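Local coordinates for copper-containing nitrite reductase (Hyphomicrobium denitrificans 1NES1, PDB 6TFO), which probably catalyses the one-electron reduction of nitrite to nitric oxide at copper centres, working as a homotrimer, at residues Q299-T304 and G360-S365. Residues are numbered along the deposited sequence; the frame is centred on the assembly and turned at random.
Sequences QGEIYT and GPNFTS
The ring of Phe363 turns its edge to the segment 299-304: Glu301 OE1 and the hydroxyl of Tyr303 lie at that edge, in the ring plane, and the Glu301 carboxylate is tilted 73° from it. Phe329 of the neighbouring strand adds an edge-to-face ring contact. Pro361 CD sits at the edge of the Tyr303 ring, near its plane, 4.0 Å from Tyr303 CE1. A carboxylate suits position 301 because the turn beside it presents two backbone N-H groups. Asn362 N reaches the syn lone pair of Glu301 OE1 at 3.0 Å, whereas Phe363 N meets Glu301 OE2 from above the carboxylate plane at 2.9 Å. The bend at chi2 (108°) brings the carboxylate back over Gly360. Tyr303 OH donates to Glu301 OE1 on its anti side, tilted out of the carboxylate plane (2.7 Å), and accepts from Asn362 ND2, which also bonds Ser422 OG of a neighbouring subunit, so the network reaches that subunit. These segments belong to the C-terminal cupredoxin domain, where strands 293-302 and 351-360 run parallel; their pairing ends here with Glu301 N bound to Gly360 O at 2.8 Å and a weak bond from Gly360 N to Gln299 O. Gly360 suits its place through its positive phi, and because a side chain would clash with Asn362 N; a cis peptide then leads into Pro361, whose side chain lies about 8 Å from that of the copper ligand His262. With an alanine at the glutamate position, the N-H groups of Asn362 and Phe363 would probably lose their carboxylate acceptors, and the Tyr303 hydroxyl the oxygen it donates to. Two residues earlier, Gln299 stretches out to take a bond from Ser365 OG on OE1 (2.6 Å), while its NE2 donates to Asp418 and to a water that in turn donates to Glu301 OE2 and Phe363 O.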
ATOM      1  N   GLN C 299      33.800  22.055  -0.319  1.00 43.33           N
ATOM      2  CA  GLN C 299      32.907  20.873  -0.231  1.00 42.02           C
ATOM      3  C   GLN C 299      31.475  21.381  -0.138  1.00 40.42           C
ATOM      4  O   GLN C 299      31.212  22.341   0.607  1.00 42.25           O
ATOM      5  CB  GLN C 299      33.271  19.994   0.970  1.00 42.88           C
ATOM      6  CG  GLN C 299      32.278  18.890   1.268  1.00 39.14           C
ATOM      7  CD  GLN C 299      32.762  18.037   2.407  1.00 40.93           C
ATOM      8  OE1 GLN C 299      33.960  17.764   2.531  1.00 40.48           O
ATOM      9  NE2 GLN C 299      31.824  17.622   3.248  1.00 38.30           N
ATOM     10  N   GLY C 300      30.574  20.719  -0.851  1.00 43.83           N
ATOM     11  CA  GLY C 300      29.134  20.982  -0.713  1.00 44.58           C
ATOM     12  C   GLY C 300      28.316  19.761  -1.047  1.00 42.82           C
ATOM     13  O   GLY C 300      28.899  18.730  -1.476  1.00 34.49           O
ATOM     14  N   GLU C 301      27.009  19.892  -0.852  1.00 44.50           N
ATOM     15  CA  GLU C 301      26.026  18.804  -1.055  1.00 45.67           C
ATOM     16  C   GLU C 301      25.012  19.225  -2.131  1.00 44.66           C
ATOM     17  O   GLU C 301      24.702  20.421  -2.263  1.00 44.79           O
ATOM     18  CB  GLU C 301      25.313  18.452   0.261  1.00 49.19           C
ATOM     19  CG  GLU C 301      26.186  18.441   1.516  1.00 46.95           C
ATOM     20  CD  GLU C 301      25.958  19.587   2.485  1.00 46.63           C
ATOM     21  OE1 GLU C 301      24.808  20.092   2.561  1.00 51.70           O
ATOM     22  OE2 GLU C 301      26.915  19.962   3.193  1.00 46.33           O
ATOM     23  N   ILE C 302      24.496  18.250  -2.870  1.00 42.71           N
ATOM     24  CA  ILE C 302      23.375  18.432  -3.826  1.00 46.62           C
ATOM     25  C   ILE C 302      22.295  17.399  -3.464  1.00 43.36           C
ATOM     26  O   ILE C 302      22.635  16.237  -3.150  1.00 38.74           O
ATOM     27  CB  ILE C 302      23.894  18.371  -5.284  1.00 47.96           C
ATOM     28  CG1 ILE C 302      24.695  19.631  -5.622  1.00 45.64           C
ATOM     29  CG2 ILE C 302      22.758  18.144  -6.270  1.00 51.08           C
ATOM     30  CD1 ILE C 302      25.284  19.648  -7.008  1.00 44.05           C
ATOM     31  N   TYR C 303      21.047  17.858  -3.458  1.00 44.38           N
ATOM     32  CA  TYR C 303      19.846  17.140  -2.963  1.00 47.20           C
ATOM     33  C   TYR C 303      18.943  16.846  -4.166  1.00 45.39           C
ATOM     34  O   TYR C 303      18.136  17.700  -4.558  1.00 49.28           O
ATOM     35  CB  TYR C 303      19.136  17.992  -1.904  1.00 43.96           C
ATOM     36  CG  TYR C 303      19.956  18.291  -0.683  1.00 44.96           C
ATOM     37  CD1 TYR C 303      20.933  19.277  -0.700  1.00 47.37           C
ATOM     38  CD2 TYR C 303      19.774  17.576   0.490  1.00 43.64           C
ATOM     39  CE1 TYR C 303      21.700  19.558   0.428  1.00 44.02           C
ATOM     40  CE2 TYR C 303      20.527  17.846   1.625  1.00 42.52           C
ATOM     41  CZ  TYR C 303      21.497  18.835   1.597  1.00 42.63           C
ATOM     42  OH  TYR C 303      22.256  19.099   2.703  1.00 39.89           O
ATOM     43  N   THR C 304      19.105  15.674  -4.773  1.00 42.89           N
ATOM     44  CA  THR C 304      18.384  15.289  -6.008  1.00 40.49           C
ATOM     45  C   THR C 304      17.229  14.345  -5.685  1.00 40.50           C
ATOM     46  O   THR C 304      17.358  13.537  -4.730  1.00 41.04           O
ATOM     47  CB  THR C 304      19.331  14.659  -7.031  1.00 40.73           C
ATOM     48  OG1 THR C 304      19.976  13.534  -6.429  1.00 35.48           O
ATOM     49  CG2 THR C 304      20.362  15.644  -7.536  1.00 41.95           C
ATOM     50  N   GLY C 360      28.545  23.888   1.964  1.00 37.90           N
ATOM     51  CA  GLY C 360      27.496  23.080   2.622  1.00 40.60           C
ATOM     52  C   GLY C 360      26.346  22.783   1.667  1.00 39.85           C
ATOM     53  O   GLY C 360      26.579  22.189   0.617  1.00 39.30           O
ATOM     54  N   PRO C 361      25.091  23.199   1.969  1.00 40.37           N
ATOM     55  CA  PRO C 361      24.775  24.069   3.104  1.00 39.25           C
ATOM     56  C   PRO C 361      24.700  23.476   4.519  1.00 40.49           C
ATOM     57  O   PRO C 361      24.508  24.256   5.425  1.00 39.84           O
ATOM     58  CB  PRO C 361      23.342  24.514   2.783  1.00 41.88           C
ATOM     59  CG  PRO C 361      22.752  23.326   2.086  1.00 41.47           C
ATOM     60  CD  PRO C 361      23.887  22.863   1.195  1.00 43.69           C
ATOM     61  N   ASN C 362      24.826  22.157   4.701  1.00 41.08           N
ATOM     62  CA  ASN C 362      24.360  21.539   5.972  1.00 39.44           C
ATOM     63  C   ASN C 362      25.438  20.743   6.712  1.00 38.68           C
ATOM     64  O   ASN C 362      25.357  20.768   7.945  1.00 38.34           O
ATOM     65  CB  ASN C 362      23.120  20.698   5.715  1.00 41.50           C
ATOM     66  CG  ASN C 362      21.936  21.587   5.422  1.00 40.19           C
ATOM     67  OD1 ASN C 362      21.708  22.552   6.132  1.00 43.45           O
ATOM     68  ND2 ASN C 362      21.178  21.265   4.392  1.00 40.18           N
ATOM     69  N   PHE C 363      26.379  20.080   6.022  1.00 37.44           N
ATOM     70  CA  PHE C 363      27.263  19.049   6.615  1.00 38.86           C
ATOM     71  C   PHE C 363      28.679  19.586   6.926  1.00 42.19           C
ATOM     72  O   PHE C 363      29.313  20.253   6.062  1.00 43.34           O
ATOM     73  CB  PHE C 363      27.325  17.843   5.681  1.00 40.18           C
ATOM     74  CG  PHE C 363      26.096  16.985   5.746  1.00 43.13           C
ATOM     75  CD1 PHE C 363      24.939  17.359   5.091  1.00 42.16           C
ATOM     76  CD2 PHE C 363      26.082  15.832   6.510  1.00 41.17           C
ATOM     77  CE1 PHE C 363      23.799  16.586   5.187  1.00 40.47           C
ATOM     78  CE2 PHE C 363      24.937  15.064   6.604  1.00 39.11           C
ATOM     79  CZ  PHE C 363      23.806  15.435   5.936  1.00 39.93           C
ATOM     80  N   THR C 364      29.185  19.223   8.113  1.00 38.72           N
ATOM     81  CA  THR C 364      30.567  19.466   8.610  1.00 38.83           C
ATOM     82  C   THR C 364      31.508  18.420   8.003  1.00 38.45           C
ATOM     83  O   THR C 364      31.235  17.218   8.125  1.00 35.11           O
ATOM     84  CB  THR C 364      30.582  19.438  10.144  1.00 39.35           C
ATOM     85  OG1 THR C 364      29.775  20.529  10.600  1.00 41.16           O
ATOM     86  CG2 THR C 364      31.960  19.585  10.743  1.00 43.13           C
ATOM     87  N   SER C 365      32.583  18.861   7.360  1.00 40.29           N
ATOM     88  CA  SER C 365      33.580  17.963   6.727  1.00 38.75           C
ATOM     89  C   SER C 365      34.645  17.569   7.753  1.00 43.12           C
ATOM     90  O   SER C 365      35.090  18.437   8.514  1.00 46.35           O
ATOM     91  CB  SER C 365      34.203  18.606   5.535  1.00 38.68           C
ATOM     92  OG  SER C 365      35.103  17.707   4.915  1.00 39.90           O
TER
HETATM   93  O   HOH W   1      29.536  19.430   3.277  1.00 34.17           O